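Local structure of lipoxygenase (Cyanothece sp., 5EK8) at residues Gln341-Phe352 against Tyr586-Gly597. The protein is a bacterial 9R-lipoxygenase with a non-heme iron that probably adds molecular oxygen to polyunsaturated fatty acids. Numbering follows the deposited sequence.
Sequences QAKRIFRTAALF and YNSLALRNGSFG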
# COMPACT_ATOMS: atom_id res chain seq x y z
N GLN A 341 18.49 18.75 -20.23
CA GLN A 341 18.97 17.42 -19.87
C GLN A 341 19.13 17.27 -18.35
O GLN A 341 18.83 16.21 -17.79
CB GLN A 341 20.29 17.13 -20.60
CG GLN A 341 20.11 16.92 -22.10
CD GLN A 341 21.37 17.24 -22.89
OE1 GLN A 341 22.43 17.50 -22.33
NE2 GLN A 341 21.24 17.23 -24.21
N ALA A 342 19.59 18.34 -17.70
CA ALA A 342 19.65 18.36 -16.24
C ALA A 342 18.26 18.17 -15.65
O ALA A 342 18.07 17.39 -14.71
CB ALA A 342 20.27 19.66 -15.75
N LYS A 343 17.28 18.89 -16.20
CA LYS A 343 15.91 18.79 -15.71
C LYS A 343 15.36 17.38 -15.87
O LYS A 343 14.65 16.86 -14.99
CB LYS A 343 15.00 19.80 -16.42
CG LYS A 343 15.03 21.19 -15.82
CD LYS A 343 14.07 22.13 -16.53
CE LYS A 343 14.47 22.33 -17.98
NZ LYS A 343 13.70 23.43 -18.63
N ARG A 344 15.69 16.74 -16.98
CA ARG A 344 15.25 15.36 -17.19
C ARG A 344 15.90 14.41 -16.17
O ARG A 344 15.22 13.54 -15.60
CB ARG A 344 15.57 14.90 -18.61
CG ARG A 344 15.09 13.49 -18.93
CD ARG A 344 15.45 13.13 -20.35
NE ARG A 344 15.22 11.71 -20.64
CZ ARG A 344 15.79 11.08 -21.66
NH1 ARG A 344 16.62 11.74 -22.46
NH2 ARG A 344 15.54 9.79 -21.87
N ILE A 345 17.20 14.58 -15.95
CA ILE A 345 17.92 13.76 -14.97
C ILE A 345 17.31 13.88 -13.58
O ILE A 345 17.04 12.87 -12.90
CB ILE A 345 19.42 14.14 -14.91
CG1 ILE A 345 20.13 13.70 -16.19
CG2 ILE A 345 20.08 13.47 -13.71
CD1 ILE A 345 21.62 13.92 -16.17
N PHE A 346 17.07 15.12 -13.15
CA PHE A 346 16.35 15.36 -11.90
C PHE A 346 15.03 14.62 -11.89
O PHE A 346 14.70 13.96 -10.91
CB PHE A 346 16.10 16.84 -11.68
CG PHE A 346 15.42 17.14 -10.37
CD1 PHE A 346 16.16 17.32 -9.22
CD2 PHE A 346 14.04 17.22 -10.30
CE1 PHE A 346 15.53 17.58 -8.01
CE2 PHE A 346 13.41 17.49 -9.09
CZ PHE A 346 14.16 17.67 -7.95
N ARG A 347 14.27 14.73 -12.99
CA ARG A 347 12.97 14.07 -13.09
C ARG A 347 13.06 12.57 -12.84
O ARG A 347 12.21 11.99 -12.17
CB ARG A 347 12.34 14.32 -14.45
CG ARG A 347 11.52 15.58 -14.54
CD ARG A 347 10.61 15.53 -15.75
NE ARG A 347 11.34 15.49 -17.01
CZ ARG A 347 11.79 16.56 -17.65
NH1 ARG A 347 11.59 17.77 -17.14
NH2 ARG A 347 12.45 16.43 -18.79
N THR A 348 14.10 11.95 -13.38
CA THR A 348 14.27 10.51 -13.25
C THR A 348 14.66 10.12 -11.83
O THR A 348 14.15 9.13 -11.28
CB THR A 348 15.33 9.97 -14.23
OG1 THR A 348 16.56 10.67 -14.01
CG2 THR A 348 14.88 10.18 -15.66
N ALA A 349 15.55 10.90 -11.23
CA ALA A 349 15.90 10.65 -9.83
C ALA A 349 14.65 10.78 -8.96
O ALA A 349 14.43 9.99 -8.03
CB ALA A 349 16.99 11.59 -9.36
N ALA A 350 13.82 11.76 -9.29
CA ALA A 350 12.60 12.02 -8.54
C ALA A 350 11.56 10.93 -8.76
O ALA A 350 10.74 10.67 -7.88
CB ALA A 350 12.03 13.38 -8.91
N LEU A 351 11.61 10.29 -9.92
CA LEU A 351 10.63 9.26 -10.23
C LEU A 351 11.00 7.96 -9.54
O LEU A 351 10.15 7.29 -8.96
CB LEU A 351 10.51 9.03 -11.74
CG LEU A 351 9.37 8.10 -12.15
CD1 LEU A 351 8.06 8.86 -12.15
CD2 LEU A 351 9.61 7.47 -13.51
N PHE A 352 12.28 7.60 -9.60
CA PHE A 352 12.73 6.40 -8.90
C PHE A 352 12.57 6.56 -7.39
O PHE A 352 12.06 5.65 -6.72
CB PHE A 352 14.18 6.06 -9.24
CG PHE A 352 14.73 4.91 -8.44
CD1 PHE A 352 14.21 3.63 -8.62
CD2 PHE A 352 15.73 5.10 -7.51
CE1 PHE A 352 14.70 2.56 -7.89
CE2 PHE A 352 16.23 4.04 -6.78
CZ PHE A 352 15.71 2.77 -6.97
N TYR A 586 10.28 11.88 -21.66
CA TYR A 586 10.13 12.88 -20.61
C TYR A 586 10.62 12.36 -19.26
O TYR A 586 11.11 13.12 -18.43
CB TYR A 586 8.67 13.31 -20.52
CG TYR A 586 8.35 14.22 -19.37
CD1 TYR A 586 8.73 15.55 -19.37
CD2 TYR A 586 7.64 13.75 -18.27
CE1 TYR A 586 8.43 16.39 -18.31
CE2 TYR A 586 7.33 14.57 -17.20
CZ TYR A 586 7.73 15.89 -17.23
OH TYR A 586 7.43 16.71 -16.16
N ASN A 587 10.48 11.05 -19.05
CA ASN A 587 10.82 10.47 -17.77
C ASN A 587 11.03 8.96 -17.80
O ASN A 587 10.48 8.26 -18.65
CB ASN A 587 9.73 10.81 -16.75
CG ASN A 587 10.30 11.15 -15.39
OD1 ASN A 587 11.47 10.87 -15.12
ND2 ASN A 587 9.49 11.75 -14.53
N SER A 588 11.85 8.48 -16.87
CA SER A 588 12.06 7.05 -16.68
C SER A 588 12.61 6.80 -15.28
O SER A 588 12.88 7.74 -14.53
CB SER A 588 13.00 6.49 -17.74
OG SER A 588 14.19 7.25 -17.82
N LEU A 589 12.77 5.53 -14.92
CA LEU A 589 13.28 5.18 -13.60
C LEU A 589 14.80 5.25 -13.56
O LEU A 589 15.40 5.16 -12.49
CB LEU A 589 12.79 3.79 -13.18
CG LEU A 589 11.28 3.69 -12.93
CD1 LEU A 589 10.86 2.24 -12.75
CD2 LEU A 589 10.90 4.51 -11.72
N ALA A 590 15.41 5.44 -14.73
CA ALA A 590 16.86 5.55 -14.84
C ALA A 590 17.29 5.99 -16.24
O ALA A 590 16.48 5.99 -17.17
CB ALA A 590 17.53 4.23 -14.49
N LEU A 591 18.56 6.36 -16.37
CA LEU A 591 19.15 6.68 -17.67
C LEU A 591 20.45 5.90 -17.86
O LEU A 591 20.95 5.28 -16.92
CB LEU A 591 19.40 8.19 -17.79
CG LEU A 591 18.18 9.11 -17.70
CD1 LEU A 591 18.59 10.57 -17.87
CD2 LEU A 591 17.13 8.74 -18.73
N ARG A 592 20.99 5.93 -19.07
CA ARG A 592 22.16 5.12 -19.39
C ARG A 592 23.24 5.88 -20.15
O ARG A 592 23.01 6.98 -20.65
CB ARG A 592 21.74 3.89 -20.21
CG ARG A 592 20.68 3.02 -19.54
CD ARG A 592 20.42 1.72 -20.29
NE ARG A 592 19.78 1.92 -21.59
CZ ARG A 592 20.38 1.67 -22.75
NH1 ARG A 592 21.62 1.21 -22.77
NH2 ARG A 592 19.73 1.86 -23.90
N ASN A 593 24.43 5.28 -20.20
CA ASN A 593 25.54 5.73 -21.05
C ASN A 593 25.90 7.21 -20.97
O ASN A 593 26.28 7.82 -21.97
CB ASN A 593 25.23 5.37 -22.50
CG ASN A 593 25.10 3.87 -22.72
OD1 ASN A 593 24.13 3.40 -23.29
ND2 ASN A 593 26.10 3.13 -22.25
N GLY A 594 25.80 7.78 -19.78
CA GLY A 594 26.19 9.16 -19.56
C GLY A 594 25.01 10.05 -19.23
O GLY A 594 25.18 11.13 -18.67
N SER A 595 23.82 9.58 -19.60
CA SER A 595 22.56 10.27 -19.32
C SER A 595 22.44 11.64 -19.98
O SER A 595 21.43 12.32 -19.83
CB SER A 595 22.35 10.42 -17.81
OG SER A 595 22.40 9.17 -17.15
N PHE A 596 23.47 12.05 -20.70
CA PHE A 596 23.47 13.36 -21.35
C PHE A 596 23.35 13.24 -22.86
O PHE A 596 24.17 12.61 -23.52
CB PHE A 596 24.73 14.14 -20.99
CG PHE A 596 24.64 14.88 -19.68
CD1 PHE A 596 24.00 16.11 -19.62
CD2 PHE A 596 25.19 14.36 -18.53
CE1 PHE A 596 23.91 16.80 -18.43
CE2 PHE A 596 25.11 15.05 -17.33
CZ PHE A 596 24.46 16.27 -17.28
N GLY A 597 22.30 13.86 -23.40
CA GLY A 597 22.05 13.85 -24.82
C GLY A 597 20.62 14.28 -25.07
O GLY A 597 19.87 14.51 -24.11
O HOH W 1 19.17 14.05 -19.73
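Arg-347 grips Tyr-586 twice, by its NE and by its CD. The Arg-347 NE donates to Tyr-586 O, 2.8 Å away, a direct hydrogen bond from helix to loop with an N-H...O angle of 155°. A bend at chi3 (-63°) lays the guanidinium nearly flat over the phenol ring, their planes 11° apart. CD sits over the same face, a CH-pi contact 3.6 Å from the Tyr-586 ring centroid. The guanidinium's other face lies against the helix backbone at Lys-343 O and Arg-344 CA. Replacing Arg-347 with alanine is likely to leave Tyr-586 O without this donor and to strip the guanidinium and CD from that face of the ring.

Among the other polar contacts, one water bridges the segments, donating to both Gln-341 O and Ser-595 O. Gln-341 OE1 meets the Phe-596 ring at its edge, and Thr-348 CA makes a CA-H...O contact to Ser-588 O. Thr-348 OG1 itself turns back to Ile-345 O, leaving CG2 to face the loop.

Hydrocarbon packing fills the middle. Ile-345 lays CD1 over the Phe-596 ring, 4.1 Å from its centroid. Leu-591 divides its branches: CD1 reaches Ile-345 CG1, and CD2 lies as a carbon over the flat Arg-344 guanidinium, 3.7 Å from NH2. Further along, Leu-351 CD2 meets Leu-589 CD2 at 3.7 Å.

Strands 291-300 and 303-313 also pack on this helix, which farther along supplies two of the iron's ligands, His-359 and His-364. The chemistry is thus that of a largely buried seam of mixed character, with an arginine bond and a bridging water among its polar links.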